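Local coordinates for protein bacteriohemerythrin (PDB 4XPX) that binds oxygen at a two-iron centre and may store it or deliver it to oxygen-requiring enzymes, at residues A[68-80]-A[116-128]. Sequence-based numbering, arbitrary orientation.
With FE2 (Fe (II) ion), chain B; FE2 (Fe (II) ion), chain C.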
loop_
_atom_site.group_PDB
_atom_site.type_symbol
_atom_site.label_atom_id
_atom_site.label_comp_id
_atom_site.label_asym_id
_atom_site.label_seq_id
_atom_site.Cartn_x
_atom_site.Cartn_y
_atom_site.Cartn_z
ATOM N N LYS A 68 2.086 -14.377 -15.864
ATOM C CA LYS A 68 3.034 -14.091 -16.886
ATOM C C LYS A 68 4.407 -14.707 -16.603
ATOM O O LYS A 68 5.340 -14.507 -17.412
ATOM C CB LYS A 68 3.156 -12.577 -17.073
ATOM C CG LYS A 68 1.844 -11.999 -17.619
ATOM C CD LYS A 68 1.780 -10.507 -17.698
ATOM C CE LYS A 68 0.473 -10.074 -18.549
ATOM N NZ LYS A 68 0.393 -8.549 -18.796
ATOM N N GLY A 69 4.554 -15.441 -15.550
ATOM C CA GLY A 69 5.864 -16.032 -15.284
ATOM C C GLY A 69 6.921 -15.023 -14.905
ATOM O O GLY A 69 8.122 -15.283 -15.164
ATOM N N TYR A 70 6.521 -13.926 -14.256
ATOM C CA TYR A 70 7.470 -12.895 -13.901
ATOM C C TYR A 70 8.605 -13.477 -12.985
ATOM O O TYR A 70 8.328 -14.214 -12.066
ATOM C CB TYR A 70 6.710 -11.794 -13.142
ATOM C CG TYR A 70 7.656 -10.757 -12.545
ATOM C CD1 TYR A 70 8.475 -10.028 -13.343
ATOM C CD2 TYR A 70 7.685 -10.525 -11.176
ATOM C CE1 TYR A 70 9.313 -9.094 -12.842
ATOM C CE2 TYR A 70 8.513 -9.637 -10.641
ATOM C CZ TYR A 70 9.365 -8.907 -11.420
ATOM O OH TYR A 70 10.228 -7.967 -10.936
ATOM N N ALA A 71 9.856 -13.128 -13.284
ATOM C CA ALA A 71 10.989 -13.761 -12.692
ATOM C C ALA A 71 11.029 -13.713 -11.174
ATOM O O ALA A 71 11.466 -14.633 -10.540
ATOM C CB ALA A 71 12.264 -13.136 -13.250
ATOM N N ASP A 72 10.618 -12.590 -10.602
ATOM C CA ASP A 72 10.799 -12.305 -9.195
ATOM C C ASP A 72 9.470 -12.340 -8.456
ATOM O O ASP A 72 9.355 -11.708 -7.369
ATOM C CB ASP A 72 11.607 -11.025 -8.968
ATOM C CG ASP A 72 13.069 -11.230 -9.564
ATOM O OD1 ASP A 72 13.743 -12.167 -9.248
ATOM O OD2 ASP A 72 13.490 -10.474 -10.505
ATOM N N PHE A 73 8.505 -13.082 -8.948
ATOM C CA PHE A 73 7.173 -13.131 -8.313
ATOM C C PHE A 73 7.194 -13.559 -6.877
ATOM O O PHE A 73 6.546 -12.883 -6.030
ATOM C CB PHE A 73 6.327 -14.133 -9.143
ATOM C CG PHE A 73 5.068 -14.552 -8.443
ATOM C CD1 PHE A 73 4.111 -13.635 -8.004
ATOM C CD2 PHE A 73 4.869 -15.883 -8.142
ATOM C CE1 PHE A 73 2.980 -14.082 -7.303
ATOM C CE2 PHE A 73 3.784 -16.313 -7.367
ATOM C CZ PHE A 73 2.784 -15.349 -6.978
ATOM N N ALA A 74 7.841 -14.665 -6.542
ATOM C CA ALA A 74 7.737 -15.165 -5.154
ATOM C C ALA A 74 8.387 -14.218 -4.195
ATOM O O ALA A 74 7.792 -13.967 -3.088
ATOM C CB ALA A 74 8.359 -16.568 -5.058
ATOM N N ALA A 75 9.486 -13.629 -4.535
ATOM C CA ALA A 75 10.148 -12.655 -3.589
ATOM C C ALA A 75 9.247 -11.428 -3.453
ATOM O O ALA A 75 9.093 -10.873 -2.349
ATOM C CB ALA A 75 11.531 -12.253 -4.106
ATOM N N HIS A 76 8.658 -10.983 -4.541
ATOM C CA HIS A 76 7.790 -9.812 -4.478
ATOM C C HIS A 76 6.592 -10.094 -3.628
ATOM O O HIS A 76 6.222 -9.281 -2.719
ATOM C CB HIS A 76 7.426 -9.436 -5.898
ATOM C CG HIS A 76 6.735 -8.136 -6.036
ATOM N ND1 HIS A 76 6.985 -7.350 -7.134
ATOM C CD2 HIS A 76 5.784 -7.484 -5.301
ATOM C CE1 HIS A 76 6.204 -6.252 -6.995
ATOM N NE2 HIS A 76 5.451 -6.304 -5.929
ATOM N N LYS A 77 5.936 -11.237 -3.812
ATOM C CA LYS A 77 4.812 -11.613 -2.953
ATOM C C LYS A 77 5.217 -11.666 -1.520
ATOM O O LYS A 77 4.417 -11.303 -0.625
ATOM C CB LYS A 77 4.225 -12.928 -3.408
ATOM C CG LYS A 77 3.038 -13.368 -2.571
ATOM C CD LYS A 77 2.340 -14.557 -3.131
ATOM C CE LYS A 77 1.051 -14.911 -2.401
ATOM N NZ LYS A 77 1.297 -15.266 -1.030
ATOM N N ALA A 78 6.416 -12.164 -1.219
ATOM C CA ALA A 78 6.870 -12.197 0.193
ATOM C C ALA A 78 6.919 -10.834 0.799
ATOM O O ALA A 78 6.583 -10.654 1.988
ATOM C CB ALA A 78 8.180 -12.938 0.284
ATOM N N GLU A 79 7.353 -9.820 0.048
ATOM C CA GLU A 79 7.335 -8.442 0.556
ATOM C C GLU A 79 5.929 -7.991 0.875
ATOM O O GLU A 79 5.646 -7.404 1.929
ATOM C CB GLU A 79 7.999 -7.462 -0.387
ATOM C CG GLU A 79 9.430 -7.791 -0.787
ATOM C CD GLU A 79 10.452 -7.955 0.303
ATOM O OE1 GLU A 79 10.212 -7.492 1.440
ATOM O OE2 GLU A 79 11.559 -8.622 0.046
ATOM N N HIS A 80 5.016 -8.242 -0.041
ATOM C CA HIS A 80 3.573 -7.921 0.194
ATOM C C HIS A 80 3.086 -8.596 1.442
ATOM O O HIS A 80 2.417 -7.955 2.305
ATOM C CB HIS A 80 2.710 -8.394 -0.950
ATOM C CG HIS A 80 2.905 -7.658 -2.227
ATOM N ND1 HIS A 80 2.273 -8.076 -3.374
ATOM C CD2 HIS A 80 3.548 -6.518 -2.585
ATOM C CE1 HIS A 80 2.563 -7.211 -4.349
ATOM N NE2 HIS A 80 3.323 -6.225 -3.879
ATOM N N HIS A 116 8.997 0.487 -1.757
ATOM C CA HIS A 116 8.577 -0.676 -2.519
ATOM C C HIS A 116 8.280 -0.344 -3.979
ATOM O O HIS A 116 8.615 -1.128 -4.870
ATOM C CB HIS A 116 7.247 -1.206 -1.906
ATOM C CG HIS A 116 6.729 -2.456 -2.551
ATOM N ND1 HIS A 116 7.178 -3.724 -2.235
ATOM C CD2 HIS A 116 5.790 -2.604 -3.510
ATOM C CE1 HIS A 116 6.493 -4.596 -2.971
ATOM N NE2 HIS A 116 5.633 -3.984 -3.758
ATOM N N ILE A 117 7.608 0.768 -4.246
ATOM C CA ILE A 117 7.195 1.017 -5.609
ATOM C C ILE A 117 8.406 1.173 -6.543
ATOM O O ILE A 117 8.497 0.515 -7.565
ATOM C CB ILE A 117 6.164 2.137 -5.710
ATOM C CG1 ILE A 117 4.872 1.718 -5.029
ATOM C CG2 ILE A 117 5.934 2.494 -7.191
ATOM C CD1 ILE A 117 3.920 2.865 -4.762
ATOM N N PRO A 118 9.414 1.992 -6.197
ATOM C CA PRO A 118 10.560 2.159 -7.127
ATOM C C PRO A 118 11.454 0.942 -7.128
ATOM O O PRO A 118 12.064 0.672 -8.187
ATOM C CB PRO A 118 11.314 3.353 -6.562
ATOM C CG PRO A 118 10.325 4.087 -5.722
ATOM C CD PRO A 118 9.478 3.041 -5.154
ATOM N N LYS A 119 11.642 0.251 -6.003
ATOM C CA LYS A 119 12.667 -0.785 -5.914
ATOM C C LYS A 119 12.145 -2.177 -6.190
ATOM O O LYS A 119 12.973 -3.128 -6.382
ATOM C CB LYS A 119 13.415 -0.763 -4.563
ATOM C CG LYS A 119 14.060 0.532 -4.303
ATOM C CD LYS A 119 14.928 0.776 -3.228
ATOM C CE LYS A 119 15.320 2.277 -3.333
ATOM N NZ LYS A 119 14.538 3.182 -2.410
ATOM N N VAL A 120 10.816 -2.342 -6.115
ATOM C CA VAL A 120 10.229 -3.665 -6.264
ATOM C C VAL A 120 9.214 -3.630 -7.398
ATOM O O VAL A 120 9.323 -4.395 -8.357
ATOM C CB VAL A 120 9.597 -4.182 -4.920
ATOM C CG1 VAL A 120 9.161 -5.633 -5.094
ATOM C CG2 VAL A 120 10.585 -4.036 -3.785
ATOM N N ASP A 121 8.215 -2.742 -7.360
ATOM C CA ASP A 121 7.220 -2.716 -8.415
ATOM C C ASP A 121 7.789 -2.313 -9.753
ATOM O O ASP A 121 7.408 -2.881 -10.792
ATOM C CB ASP A 121 6.026 -1.798 -8.071
ATOM C CG ASP A 121 5.121 -2.336 -6.995
ATOM O OD1 ASP A 121 5.208 -3.540 -6.662
ATOM O OD2 ASP A 121 4.310 -1.503 -6.503
ATOM N N LYS A 122 8.662 -1.316 -9.829
ATOM C CA LYS A 122 9.145 -0.917 -11.126
ATOM C C LYS A 122 9.756 -2.086 -11.853
ATOM O O LYS A 122 9.814 -2.090 -13.138
ATOM C CB LYS A 122 10.138 0.250 -11.052
ATOM C CG LYS A 122 9.463 1.589 -10.854
ATOM C CD LYS A 122 10.563 2.712 -10.888
ATOM C CE LYS A 122 9.947 4.056 -10.577
ATOM N NZ LYS A 122 10.942 5.112 -10.999
ATOM N N LEU A 123 10.344 -3.027 -11.160
ATOM C CA LEU A 123 11.041 -4.149 -11.806
ATOM C C LEU A 123 10.092 -5.005 -12.618
ATOM O O LEU A 123 10.582 -5.720 -13.561
ATOM C CB LEU A 123 11.736 -5.021 -10.789
ATOM C CG LEU A 123 12.812 -4.282 -10.003
ATOM C CD1 LEU A 123 13.512 -5.221 -9.018
ATOM C CD2 LEU A 123 13.840 -3.601 -10.841
ATOM N N TYR A 124 8.778 -5.022 -12.362
ATOM C CA TYR A 124 7.893 -5.814 -13.190
ATOM C C TYR A 124 7.442 -5.129 -14.462
ATOM O O TYR A 124 6.713 -5.705 -15.234
ATOM C CB TYR A 124 6.653 -6.387 -12.415
ATOM C CG TYR A 124 5.732 -5.376 -11.783
ATOM C CD1 TYR A 124 5.203 -4.297 -12.477
ATOM C CD2 TYR A 124 5.304 -5.560 -10.459
ATOM C CE1 TYR A 124 4.322 -3.400 -11.877
ATOM C CE2 TYR A 124 4.478 -4.662 -9.847
ATOM C CZ TYR A 124 3.989 -3.579 -10.519
ATOM O OH TYR A 124 3.183 -2.614 -9.955
ATOM N N GLY A 125 7.876 -3.892 -14.674
ATOM C CA GLY A 125 7.340 -3.140 -15.802
ATOM C C GLY A 125 7.572 -3.834 -17.133
ATOM O O GLY A 125 6.641 -3.977 -17.890
ATOM N N PRO A 126 8.830 -4.245 -17.449
ATOM C CA PRO A 126 9.020 -4.866 -18.810
ATOM C C PRO A 126 8.126 -6.075 -18.952
ATOM O O PRO A 126 7.564 -6.296 -20.090
ATOM C CB PRO A 126 10.511 -5.174 -18.791
ATOM C CG PRO A 126 11.049 -4.105 -17.967
ATOM C CD PRO A 126 10.073 -3.927 -16.813
ATOM N N CYS A 127 7.987 -6.940 -17.956
ATOM C CA CYS A 127 7.210 -8.144 -18.087
ATOM C C CYS A 127 5.725 -7.842 -18.199
ATOM O O CYS A 127 5.000 -8.375 -19.091
ATOM C CB CYS A 127 7.450 -9.042 -16.833
ATOM S SG CYS A 127 6.540 -10.597 -16.847
ATOM N N LEU A 128 5.196 -6.959 -17.343
ATOM C CA LEU A 128 3.760 -6.747 -17.268
ATOM C C LEU A 128 3.273 -5.771 -18.294
ATOM O O LEU A 128 2.085 -5.854 -18.618
ATOM C CB LEU A 128 3.294 -6.298 -15.917
ATOM C CG LEU A 128 3.043 -7.382 -14.876
ATOM C CD1 LEU A 128 3.944 -8.615 -14.796
ATOM C CD2 LEU A 128 2.607 -6.872 -13.538
HETATM FE FE FE2 B . 4.170 -4.691 -5.188
HETATM FE FE FE2 C . 2.333 -1.840 -5.853
HETATM O O HOH W 1 2.858 -8.670 -20.585
HETATM O O HOH W 2 9.535 -7.138 -8.466
HETATM O O HOH W 3 2.767 -3.093 -4.379
HETATM O O HOH W 4 2.397 -0.598 -3.667
#
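His116 meets His76 and His80 at one iron, each through NE2; its NE2 lies 2.2 Å from the metal, and its ring stands at 80° to that of His76. His80 ND1 is hydrogen-bonded to Glu62. One turn on, Val120 sets CG1 over the centre of the His76 imidazole, a CH-pi contact 3.5 Å from the centroid. A water accepts from His76 ND1, donates to Val120 O and also bonds Tyr70 OH, so the ring is held at ND1 as well as by iron at NE2. Asp121 bridges the irons, OD1 joining the three histidines on the first and OD2 binding the second; its carboxylate is nearly coplanar with the His76 ring. Leu123 brings CB to 3.3 Å from Tyr70 OH. Tyr124 lays CB over one face of the Tyr70 ring, while its own ring meets His76 rim to rim and its hydroxyl bonds to Glu61, another bridging ligand. Tyr70 holds its ring against Tyr124 and Cys127 because chi1 (172°) places CG opposite the backbone N; its CD1 lies 3.8 Å from Cys127 CB. A leucine in place of Tyr70 would probably leave the water without its hydroxyl partner and Tyr124 CB without the ring face it rests on. Lys68 NZ makes a weak hydrogen bond to Leu128 O, and a water joins it to Cys127 O. His21 and His57 complete the second iron's protein ligands in this carboxylate-bridged di-iron site, characteristic of the hemerythrin four-helix bundle.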